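Aerobactin synthase IucC (Klebsiella pneumoniae, PDB 6CN7) probably catalyses the ATP-dependent attachment of a second N-acetyl-N-hydroxylysine to N-citryl-N-acetyl-N-hydroxylysine, the step that completes the siderophore aerobactin. Local coordinates at residues I540-L545 / Y565-Q570; F536-I541 / P572-T577; E161-F166 / L253-Q258; M98-A103 / G146-G151. The protein carries 5 engineered substitutions. All coordinates share one frame; numbering follows the deposited sequence.

Contact 1 of 4, residues I540-L545 / Y565-Q570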
# COMPACT_ATOMS: atom_id res chain seq x y z
N ILE A 540 27.03 -14.53 33.50
CA ILE A 540 25.91 -13.70 33.06
C ILE A 540 24.76 -14.63 32.70
O ILE A 540 24.97 -15.65 32.03
CB ILE A 540 26.29 -12.81 31.87
CG1 ILE A 540 27.34 -11.77 32.29
CG2 ILE A 540 25.06 -12.11 31.29
CD1 ILE A 540 27.95 -11.00 31.14
N ILE A 541 23.56 -14.29 33.15
CA ILE A 541 22.38 -15.10 32.86
C ILE A 541 21.96 -14.86 31.42
O ILE A 541 22.03 -13.73 30.91
CB ILE A 541 21.24 -14.76 33.85
CG1 ILE A 541 21.68 -15.10 35.28
CG2 ILE A 541 19.96 -15.52 33.48
CD1 ILE A 541 20.70 -14.64 36.35
N ARG A 542 21.52 -15.92 30.75
CA ARG A 542 21.15 -15.85 29.35
C ARG A 542 19.66 -15.56 29.18
O ARG A 542 18.85 -15.77 30.09
CB ARG A 542 21.48 -17.16 28.63
CG ARG A 542 22.87 -17.23 28.02
CD ARG A 542 23.00 -18.54 27.26
NE ARG A 542 24.28 -18.70 26.56
CZ ARG A 542 25.36 -19.27 27.08
NH1 ARG A 542 25.36 -19.73 28.33
NH2 ARG A 542 26.47 -19.37 26.36
N VAL A 543 19.31 -15.08 27.99
CA VAL A 543 17.92 -14.98 27.56
C VAL A 543 17.56 -16.27 26.84
O VAL A 543 18.23 -16.67 25.88
CB VAL A 543 17.71 -13.77 26.64
CG1 VAL A 543 16.26 -13.68 26.17
CG2 VAL A 543 18.12 -12.48 27.35
N VAL A 544 16.51 -16.94 27.31
CA VAL A 544 16.05 -18.19 26.71
C VAL A 544 15.84 -17.98 25.21
O VAL A 544 15.58 -16.86 24.76
CB VAL A 544 14.76 -18.70 27.38
N LEU A 545 15.93 -19.07 24.44
CA LEU A 545 15.78 -18.98 22.99
C LEU A 545 14.31 -19.08 22.60
O LEU A 545 13.99 -19.68 21.56
CB LEU A 545 16.59 -20.08 22.30
N TYR A 565 17.52 -25.55 30.00
CA TYR A 565 17.99 -25.56 31.38
C TYR A 565 18.57 -24.20 31.76
O TYR A 565 18.64 -23.29 30.93
CB TYR A 565 19.05 -26.65 31.57
N LEU A 566 18.98 -24.05 33.01
CA LEU A 566 19.63 -22.82 33.45
C LEU A 566 20.97 -22.71 32.74
O LEU A 566 21.86 -23.55 32.93
CB LEU A 566 19.79 -22.80 34.97
CG LEU A 566 20.75 -23.78 35.67
CD1 LEU A 566 22.14 -23.18 35.85
CD2 LEU A 566 20.18 -24.18 37.02
N GLU A 567 21.12 -21.69 31.89
CA GLU A 567 22.26 -21.57 31.01
C GLU A 567 22.88 -20.19 31.18
O GLU A 567 22.16 -19.18 31.20
CB GLU A 567 21.84 -21.80 29.55
CG GLU A 567 22.99 -21.97 28.56
CD GLU A 567 23.97 -23.05 28.97
OE1 GLU A 567 23.54 -24.03 29.63
OE2 GLU A 567 25.17 -22.92 28.65
N ASP A 568 24.21 -20.15 31.31
CA ASP A 568 24.91 -18.91 31.58
C ASP A 568 26.27 -18.93 30.88
O ASP A 568 26.81 -20.00 30.59
CB ASP A 568 25.10 -18.69 33.09
CG ASP A 568 25.77 -19.87 33.77
OD1 ASP A 568 26.09 -20.86 33.08
OD2 ASP A 568 25.97 -19.82 35.00
N LEU A 569 26.79 -17.74 30.62
CA LEU A 569 28.08 -17.58 29.96
C LEU A 569 28.99 -16.72 30.83
O LEU A 569 28.57 -16.13 31.83
CB LEU A 569 27.91 -16.95 28.57
CG LEU A 569 27.29 -15.55 28.48
CD1 LEU A 569 28.35 -14.47 28.58
CD2 LEU A 569 26.49 -15.40 27.19
N GLN A 570 30.26 -16.66 30.44
CA GLN A 570 31.28 -16.02 31.27
C GLN A 570 31.24 -14.51 31.12
O GLN A 570 31.03 -13.98 30.02
CB GLN A 570 32.67 -16.54 30.90
CG GLN A 570 32.95 -17.94 31.43
CD GLN A 570 34.35 -18.42 31.10
OE1 GLN A 570 35.05 -17.82 30.28
NE2 GLN A 570 34.77 -19.50 31.74

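Contact 2 of 4, residues F536-I541 / P572-T577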
# COMPACT_ATOMS: atom_id res chain seq x y z
N PHE A 536 30.07 -7.80 38.28
CA PHE A 536 31.29 -8.60 38.37
C PHE A 536 31.02 -10.02 38.86
O PHE A 536 31.95 -10.70 39.32
CB PHE A 536 32.31 -7.91 39.27
CG PHE A 536 32.78 -6.59 38.73
CD1 PHE A 536 32.09 -5.42 39.02
CD2 PHE A 536 33.90 -6.52 37.92
CE1 PHE A 536 32.52 -4.21 38.52
CE2 PHE A 536 34.34 -5.31 37.42
CZ PHE A 536 33.65 -4.15 37.72
N LYS A 537 29.78 -10.49 38.78
CA LYS A 537 29.51 -11.90 39.04
C LYS A 537 30.20 -12.74 37.96
O LYS A 537 30.27 -12.33 36.80
CB LYS A 537 28.01 -12.17 39.05
CG LYS A 537 27.27 -11.64 40.28
CD LYS A 537 25.79 -12.04 40.25
CE LYS A 537 25.05 -11.63 41.52
NZ LYS A 537 24.52 -10.24 41.47
N PRO A 538 30.71 -13.92 38.31
CA PRO A 538 31.49 -14.69 37.33
C PRO A 538 30.70 -15.11 36.10
O PRO A 538 31.31 -15.37 35.06
CB PRO A 538 31.96 -15.92 38.13
CG PRO A 538 31.04 -16.00 39.30
CD PRO A 538 30.63 -14.60 39.61
N GLN A 539 29.38 -15.17 36.18
CA GLN A 539 28.55 -15.57 35.05
C GLN A 539 27.53 -14.48 34.73
O GLN A 539 27.22 -13.62 35.56
CB GLN A 539 27.81 -16.89 35.33
CG GLN A 539 28.72 -18.11 35.42
CD GLN A 539 29.15 -18.44 36.83
OE1 GLN A 539 28.70 -17.82 37.80
NE2 GLN A 539 30.03 -19.43 36.97
N ILE A 540 27.03 -14.53 33.50
CA ILE A 540 25.91 -13.70 33.06
C ILE A 540 24.76 -14.63 32.70
O ILE A 540 24.97 -15.65 32.03
CB ILE A 540 26.29 -12.81 31.87
CG1 ILE A 540 27.34 -11.77 32.29
CG2 ILE A 540 25.06 -12.11 31.29
CD1 ILE A 540 27.95 -11.00 31.14
N ILE A 541 23.56 -14.29 33.15
CA ILE A 541 22.38 -15.10 32.86
C ILE A 541 21.96 -14.86 31.42
O ILE A 541 22.03 -13.73 30.91
CB ILE A 541 21.24 -14.76 33.85
CG1 ILE A 541 21.68 -15.10 35.28
CG2 ILE A 541 19.96 -15.52 33.48
CD1 ILE A 541 20.70 -14.64 36.35
N PRO A 572 32.97 -11.06 30.88
CA PRO A 572 34.30 -10.50 30.60
C PRO A 572 34.83 -9.59 31.70
O PRO A 572 36.05 -9.52 31.90
CB PRO A 572 34.09 -9.73 29.29
CG PRO A 572 32.97 -10.43 28.63
CD PRO A 572 32.06 -10.88 29.74
N LEU A 573 33.96 -8.88 32.43
CA LEU A 573 34.43 -8.03 33.51
C LEU A 573 35.08 -8.84 34.63
O LEU A 573 36.02 -8.37 35.28
CB LEU A 573 33.29 -7.18 34.07
CG LEU A 573 32.97 -5.89 33.31
CD1 LEU A 573 32.54 -6.18 31.88
CD2 LEU A 573 31.89 -5.11 34.03
N TRP A 574 34.58 -10.06 34.86
CA TRP A 574 35.17 -10.95 35.86
C TRP A 574 36.37 -11.69 35.28
O TRP A 574 37.36 -11.91 35.98
CB TRP A 574 34.10 -11.93 36.34
CG TRP A 574 34.56 -12.92 37.37
CD1 TRP A 574 34.55 -12.76 38.72
CD2 TRP A 574 35.04 -14.25 37.13
NE1 TRP A 574 35.02 -13.90 39.34
CE2 TRP A 574 35.33 -14.83 38.38
CE3 TRP A 574 35.27 -15.01 35.97
CZ2 TRP A 574 35.83 -16.12 38.52
CZ3 TRP A 574 35.77 -16.29 36.11
CH2 TRP A 574 36.05 -16.83 37.37
N LEU A 575 36.29 -12.06 34.00
CA LEU A 575 37.35 -12.84 33.37
C LEU A 575 38.63 -12.03 33.21
O LEU A 575 39.73 -12.57 33.37
CB LEU A 575 36.85 -13.35 32.02
CG LEU A 575 37.70 -14.34 31.22
CD1 LEU A 575 38.02 -15.59 32.02
CD2 LEU A 575 36.96 -14.70 29.94
N ALA A 576 38.50 -10.74 32.91
CA ALA A 576 39.66 -9.89 32.67
C ALA A 576 40.33 -9.41 33.96
O ALA A 576 41.43 -8.85 33.89
CB ALA A 576 39.25 -8.67 31.83
N THR A 577 39.71 -9.63 35.12
CA THR A 577 40.28 -9.22 36.39
C THR A 577 41.12 -10.31 37.04
O THR A 577 41.81 -10.04 38.03
CB THR A 577 39.16 -8.80 37.35
OG1 THR A 577 38.30 -7.86 36.70
CG2 THR A 577 39.71 -8.17 38.63

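Contact 3 of 4, residues E161-F166 / L253-Q258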
# COMPACT_ATOMS: atom_id res chain seq x y z
N GLU A 161 18.65 3.92 5.23
CA GLU A 161 19.83 3.53 4.46
C GLU A 161 19.83 4.11 3.05
O GLU A 161 20.87 4.05 2.39
CB GLU A 161 19.96 2.01 4.40
CG GLU A 161 18.79 1.27 3.77
CD GLU A 161 17.74 0.85 4.78
OE1 GLU A 161 17.72 1.43 5.89
OE2 GLU A 161 16.95 -0.06 4.46
N TYR A 162 18.72 4.66 2.58
CA TYR A 162 18.68 5.32 1.28
C TYR A 162 18.79 6.84 1.37
O TYR A 162 19.07 7.48 0.35
CB TYR A 162 17.39 4.94 0.54
CG TYR A 162 17.27 3.45 0.30
CD1 TYR A 162 17.86 2.86 -0.81
CD2 TYR A 162 16.57 2.64 1.18
CE1 TYR A 162 17.77 1.50 -1.03
CE2 TYR A 162 16.47 1.28 0.97
CZ TYR A 162 17.07 0.71 -0.14
OH TYR A 162 16.96 -0.65 -0.35
N ALA A 163 18.57 7.42 2.55
CA ALA A 163 18.84 8.84 2.80
C ALA A 163 18.01 9.73 1.88
O ALA A 163 18.46 10.79 1.45
CB ALA A 163 20.33 9.15 2.65
N ASN A 164 16.79 9.31 1.58
CA ASN A 164 15.87 10.13 0.81
C ASN A 164 14.98 10.94 1.74
O ASN A 164 14.75 10.58 2.90
CB ASN A 164 15.02 9.27 -0.12
CG ASN A 164 15.79 8.80 -1.34
OD1 ASN A 164 16.57 9.54 -1.93
ND2 ASN A 164 15.58 7.54 -1.72
N THR A 165 14.46 12.05 1.22
CA THR A 165 13.63 12.96 1.98
C THR A 165 12.20 12.94 1.46
O THR A 165 11.92 12.43 0.37
CB THR A 165 14.19 14.39 1.93
OG1 THR A 165 14.19 14.85 0.57
CG2 THR A 165 15.60 14.43 2.48
N PHE A 166 11.29 13.50 2.25
CA PHE A 166 9.89 13.51 1.88
C PHE A 166 9.14 14.53 2.73
O PHE A 166 9.58 14.89 3.83
CB PHE A 166 9.26 12.12 2.02
CG PHE A 166 9.49 11.48 3.37
CD1 PHE A 166 10.63 10.74 3.62
CD2 PHE A 166 8.55 11.63 4.39
CE1 PHE A 166 10.84 10.15 4.85
CE2 PHE A 166 8.76 11.04 5.62
CZ PHE A 166 9.90 10.30 5.86
N LEU A 253 11.09 19.17 4.03
CA LEU A 253 11.45 17.79 3.71
C LEU A 253 12.08 17.14 4.93
O LEU A 253 12.91 17.75 5.62
CB LEU A 253 12.42 17.76 2.54
CG LEU A 253 11.89 18.26 1.19
CD1 LEU A 253 13.00 18.33 0.16
CD2 LEU A 253 10.76 17.37 0.70
N TRP A 254 11.69 15.90 5.20
CA TRP A 254 12.12 15.19 6.39
C TRP A 254 12.95 13.97 6.02
O TRP A 254 12.80 13.40 4.93
CB TRP A 254 10.91 14.76 7.24
CG TRP A 254 10.20 15.93 7.85
CD1 TRP A 254 9.21 16.68 7.27
CD2 TRP A 254 10.41 16.48 9.15
NE1 TRP A 254 8.80 17.66 8.13
CE2 TRP A 254 9.52 17.56 9.29
CE3 TRP A 254 11.27 16.17 10.21
CZ2 TRP A 254 9.46 18.34 10.45
CZ3 TRP A 254 11.22 16.94 11.36
CH2 TRP A 254 10.32 18.01 11.47
N LEU A 255 13.82 13.56 6.94
CA LEU A 255 14.77 12.49 6.72
C LEU A 255 14.64 11.49 7.86
O LEU A 255 14.58 11.88 9.03
CB LEU A 255 16.20 13.04 6.65
CG LEU A 255 17.36 12.06 6.54
CD1 LEU A 255 17.37 11.39 5.17
CD2 LEU A 255 18.67 12.78 6.80
N ALA A 256 14.60 10.20 7.52
CA ALA A 256 14.38 9.17 8.52
C ALA A 256 15.66 8.87 9.29
O ALA A 256 16.76 8.88 8.73
CB ALA A 256 13.87 7.89 7.86
N GLN A 257 15.50 8.62 10.59
CA GLN A 257 16.60 8.16 11.43
C GLN A 257 16.61 6.64 11.47
O GLN A 257 15.79 5.96 10.85
CB GLN A 257 16.47 8.74 12.84
CG GLN A 257 16.45 10.26 12.91
CD GLN A 257 16.28 10.77 14.33
OE1 GLN A 257 16.31 10.00 15.29
NE2 GLN A 257 16.11 12.08 14.47
N GLN A 258 17.57 6.08 12.21
CA GLN A 258 17.63 4.63 12.37
C GLN A 258 16.34 4.08 12.96
O GLN A 258 15.92 2.97 12.61
CB GLN A 258 18.82 4.25 13.25
CG GLN A 258 20.18 4.43 12.57
CD GLN A 258 20.42 3.44 11.45
OE1 GLN A 258 20.82 3.82 10.35
NE2 GLN A 258 20.19 2.16 11.72

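Contact 4 of 4, residues M98-A103 / G146-G151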
# COMPACT_ATOMS: atom_id res chain seq x y z
N MET A 98 11.92 -14.31 4.00
CA MET A 98 12.51 -14.05 2.68
C MET A 98 12.41 -12.58 2.33
O MET A 98 13.40 -11.96 1.93
CB MET A 98 11.80 -14.90 1.63
CG MET A 98 12.21 -16.35 1.61
SD MET A 98 13.94 -16.58 1.16
CE MET A 98 14.06 -18.34 1.42
N GLN A 99 11.22 -12.00 2.48
CA GLN A 99 11.05 -10.58 2.19
C GLN A 99 11.92 -9.73 3.10
O GLN A 99 12.58 -8.79 2.63
CB GLN A 99 9.58 -10.19 2.31
CG GLN A 99 8.71 -10.77 1.21
CD GLN A 99 7.24 -10.45 1.38
OE1 GLN A 99 6.80 -10.03 2.46
NE2 GLN A 99 6.47 -10.63 0.32
N ASP A 100 11.95 -10.04 4.39
CA ASP A 100 12.87 -9.36 5.30
C ASP A 100 14.31 -9.60 4.88
O ASP A 100 15.15 -8.69 4.96
CB ASP A 100 12.65 -9.82 6.73
CG ASP A 100 11.28 -9.43 7.27
OD1 ASP A 100 10.68 -8.48 6.74
OD2 ASP A 100 10.82 -10.08 8.24
N LEU A 101 14.62 -10.81 4.42
CA LEU A 101 15.98 -11.12 3.98
C LEU A 101 16.35 -10.29 2.76
O LEU A 101 17.44 -9.69 2.71
CB LEU A 101 16.11 -12.61 3.68
CG LEU A 101 17.46 -13.13 3.18
CD1 LEU A 101 17.61 -14.60 3.56
CD2 LEU A 101 17.64 -12.98 1.67
N TYR A 102 15.47 -10.25 1.76
CA TYR A 102 15.80 -9.53 0.54
C TYR A 102 15.73 -8.02 0.75
O TYR A 102 16.46 -7.27 0.10
CB TYR A 102 14.88 -9.97 -0.60
CG TYR A 102 15.24 -11.32 -1.16
CD1 TYR A 102 16.41 -11.49 -1.90
CD2 TYR A 102 14.44 -12.44 -0.95
CE1 TYR A 102 16.76 -12.72 -2.42
CE2 TYR A 102 14.78 -13.68 -1.47
CZ TYR A 102 15.94 -13.81 -2.20
OH TYR A 102 16.30 -15.04 -2.72
N ALA A 103 14.86 -7.56 1.65
CA ALA A 103 14.89 -6.15 2.03
C ALA A 103 16.23 -5.77 2.64
O ALA A 103 16.71 -4.65 2.44
CB ALA A 103 13.76 -5.84 3.01
N GLY A 146 14.56 -5.60 7.36
CA GLY A 146 13.22 -6.05 7.02
C GLY A 146 12.18 -5.22 7.74
O GLY A 146 12.33 -4.86 8.90
N ARG A 147 11.12 -4.88 7.01
CA ARG A 147 10.06 -4.05 7.57
C ARG A 147 8.74 -4.50 6.95
O ARG A 147 8.50 -4.27 5.76
CB ARG A 147 10.34 -2.57 7.31
CG ARG A 147 11.72 -2.12 7.79
CD ARG A 147 12.08 -0.75 7.27
NE ARG A 147 13.37 -0.28 7.80
CZ ARG A 147 14.54 -0.34 7.15
NH1 ARG A 147 14.61 -0.86 5.93
NH2 ARG A 147 15.64 0.12 7.72
N ARG A 148 7.90 -5.15 7.75
CA ARG A 148 6.74 -5.86 7.24
C ARG A 148 5.88 -4.96 6.35
O ARG A 148 5.50 -3.86 6.74
CB ARG A 148 5.90 -6.38 8.41
CG ARG A 148 4.67 -7.17 8.00
CD ARG A 148 5.04 -8.40 7.18
NE ARG A 148 6.05 -9.21 7.84
CZ ARG A 148 5.80 -10.09 8.81
NH1 ARG A 148 6.79 -10.78 9.36
NH2 ARG A 148 4.55 -10.27 9.24
N GLY A 149 5.60 -5.45 5.15
CA GLY A 149 4.76 -4.75 4.20
C GLY A 149 5.46 -3.70 3.37
O GLY A 149 4.80 -3.07 2.53
N TRP A 150 6.76 -3.50 3.55
CA TRP A 150 7.51 -2.50 2.80
C TRP A 150 8.20 -3.17 1.62
O TRP A 150 9.10 -3.99 1.80
CB TRP A 150 8.54 -1.79 3.69
CG TRP A 150 7.93 -0.82 4.66
CD1 TRP A 150 6.73 -0.94 5.30
CD2 TRP A 150 8.50 0.42 5.10
NE1 TRP A 150 6.52 0.14 6.11
CE2 TRP A 150 7.59 0.99 6.00
CE3 TRP A 150 9.69 1.10 4.81
CZ2 TRP A 150 7.83 2.22 6.63
CZ3 TRP A 150 9.92 2.31 5.43
CH2 TRP A 150 9.00 2.86 6.33
N GLY A 151 7.76 -2.84 0.41
CA GLY A 151 8.43 -3.26 -0.80
C GLY A 151 9.57 -2.32 -1.17
O GLY A 151 9.90 -1.38 -0.45
O HOH W 1 6.94 -8.11 4.37

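Contact 1 of 4, residues I540-L545 / Y565-Q570
Glu567 and Arg542 run side by side and point the same way where a two-stranded antiparallel sheet opens out near the C-terminus of the chain. With CG anti to the backbone N, chi1 (-168°) brings Glu567 CG to 3.7 Å from Arg542 CD, and the bend at chi2 then turns the carboxylate beside the guanidinium. Arg542 NH1 and Glu567 OE2, 3.2 Å apart, form a salt bridge, but the oxygen stands well out of the guanidinium plane, so charge and not a directed N-H carries it; NH1 also sits too close to a neighbour in the model. Glu567 O accepts a weak hydrogen bond from Arg542 N, 3.4 Å away. At Asp568 the chain enters the strand as the non-hydrogen-bonded partner of Ile541, and its CB packs on Ile540 O at 3.2 Å. Leu569 follows as the hydrogen-bonded partner of Ile540. Its N donates to Ile540 O over 3.1 Å, and Ile540 N returns a bond of 2.8 Å to Leu569 O, with an N-H...O angle of 165°. Leu569 CB lies over the rim of one guanidinium face of Arg542, 3.6 Å from NH2, while CD1 meets Ile540 CB at 4.2 Å. Beyond the pair, Ile540 packs on Trp57 and Gln483, and Glu567 has a weak hydrogen bond to Gln27. Two near-linear backbone bonds define the ladder; beyond it, Arg542 relies on packing against Leu569 and Glu567 CG and on a charge attraction without direction, whose exact geometry is uncertain.

Contact 2 of 4, residues F536-I541 / P572-T577
Apolar packing without any hydrogen bond between the two segments joins the loop and strand at 536-541 to the short helix 572-575, close to the C-terminus and partly buried. Its centre is the indole of Trp574, which Pro538 covers on one face. Pro538 CA makes a CH-pi contact with the five-membered ring, 3.6 Å from the centroid and 17° off the normal. CB of the same proline sits above the middle of the indole, 3.6 Å from Trp574 CE2; the proline is tilted, its CA-CB side set down on the ring and CG and CD lifted off. The indole reaches this place because CG is anti to the backbone N (chi1 180°), which swings it off the helix toward the loop at 536-538; Phe536 O then comes to 3.4 Å from Trp574 CD1. A second patch is formed by Phe536 and Leu573, whose side chains cross at about a right angle. Leu573 CB meets Phe536 CD2 at 4.0 Å, while Leu573 CD2 lies over the outer part of one face of the Phe536 ring. Ile540 CD1 touches Pro572 CD more loosely, at 4.3 Å. Within the helical segment, Thr577 OG1 donates to Leu573 O across 2.7 Å, nearly in line with the carbonyl. Asn571 ties the two parts together from just outside, bonding to Lys537 O and to Leu573 N, and helix 505-521 receives Phe536 and Leu573 on Ala513 and Leu516. The arrangement is that of a strand running straight into a terminal helix that turns back over the loop leading to the partner strand, with a Pro538-Trp574 CH-pi contact at the joint.

Contact 3 of 4, residues E161-F166 / L253-Q258
Phe166 and Trp254 form the hydrogen-bonded pair of an antiparallel ladder at the start of strand 165-174, inside the large antiparallel sheet of the IucA/IucC family region. Two backbone bonds define it. Trp254 N donates to Phe166 O at 2.7 Å, tilted 26° from the carbonyl plane, and Phe166 N donates to Trp254 O at 3.1 Å, in that carbonyl's plane and on a lone pair, though bent at the hydrogen (138°). Two CA-H...O contacts accompany these bonds, the shorter running from Thr165 CA to Trp254 O at 3.1 Å.

Packing contacts occupy the face bearing Thr165 and Leu255. With CG anti to the backbone N (chi1 175°), Leu255 lays CD1 against the backbone of the loop, 3.6 Å from Asn164 O, with Ala163 CB a looser apolar neighbour of Leu255 CD1 at 4.5 Å; Ala163 and Leu255 both pack on Cys133 of helix 128-133. Leu253 crosses Thr165 obliquely, CD1 lying 3.7 Å from Thr165 OG1.

The aromatic residues lie on the other face, beside Leu263 of strand 262-265, and Tyr158 meets the Phe166 ring edge-to-face. Trp254 O, which already accepts the bond from Phe166 N, also stands over one face of the Phe166 ring toward its rim, 3.7 Å from CD1.

Contact 4 of 4, residues M98-A103 / G146-G151
Asp100 of helix 91-114 packs directly on Gly146, in a buried helix-to-loop contact where the loop after helix 128-133 runs past on its way to helix 152-158. The two CA atoms lie 3.7 Å apart, an approach made possible by the absence of a side chain at Gly146. Asp100 OD1 rests 3.5 Å from Gly146 CA, and Ala103 CB, one helical turn along, meets the same CA at 4.1 Å. No direct hydrogen bond joins the segments.

Charges form the next layer. Asp100 OD2 lies near the edge of the Arg148 guanidinium, yet at 4.2 Å from NH1 it is beyond salt-bridge distance; that arginine pairs instead with Glu96, while Asp100 OD2 has a hydrogen bond to Thr551. Arg147 turns away to a salt bridge with Glu161.

Farther out, a type II turn from Arg147 to Trp150, closed by Trp150 N to Arg147 O at 2.9 Å, shapes the loop before Gly151, which occupies the N-cap position of helix 152-158. Helix 91-114 also meets the second subunit, Tyr102 packing on Ala240 and Gln99 on Leu233 of that chain. Beside the turn one water bridges the segments, donating to Gln99 OE1 at 2.7 Å and accepting from Gly149 N at 3.1 Å.

Along the chain, contact 4 closes first, contact 3 follows, and contacts 1 and 2 come last, both starting from strand 539-541. Contacts 1 and 2 have centres 13 Å apart and share Ile540 and Ile541; strand 568-570 leads into helix 572-575, so together they fold the C-terminal end into one small unit. Contacts 3 and 4 form a second pair, with centres 18 Å apart, joined by the Glu161-Arg147 salt bridge, which links the segment leading into strand 165-174 to the loop packed on helix 91-114. Contact 3 lies across the chain's centre from contacts 1 and 2, 38 and 41 Å between centres, whereas contacts 1 and 4 have nearest atoms about 17 Å apart.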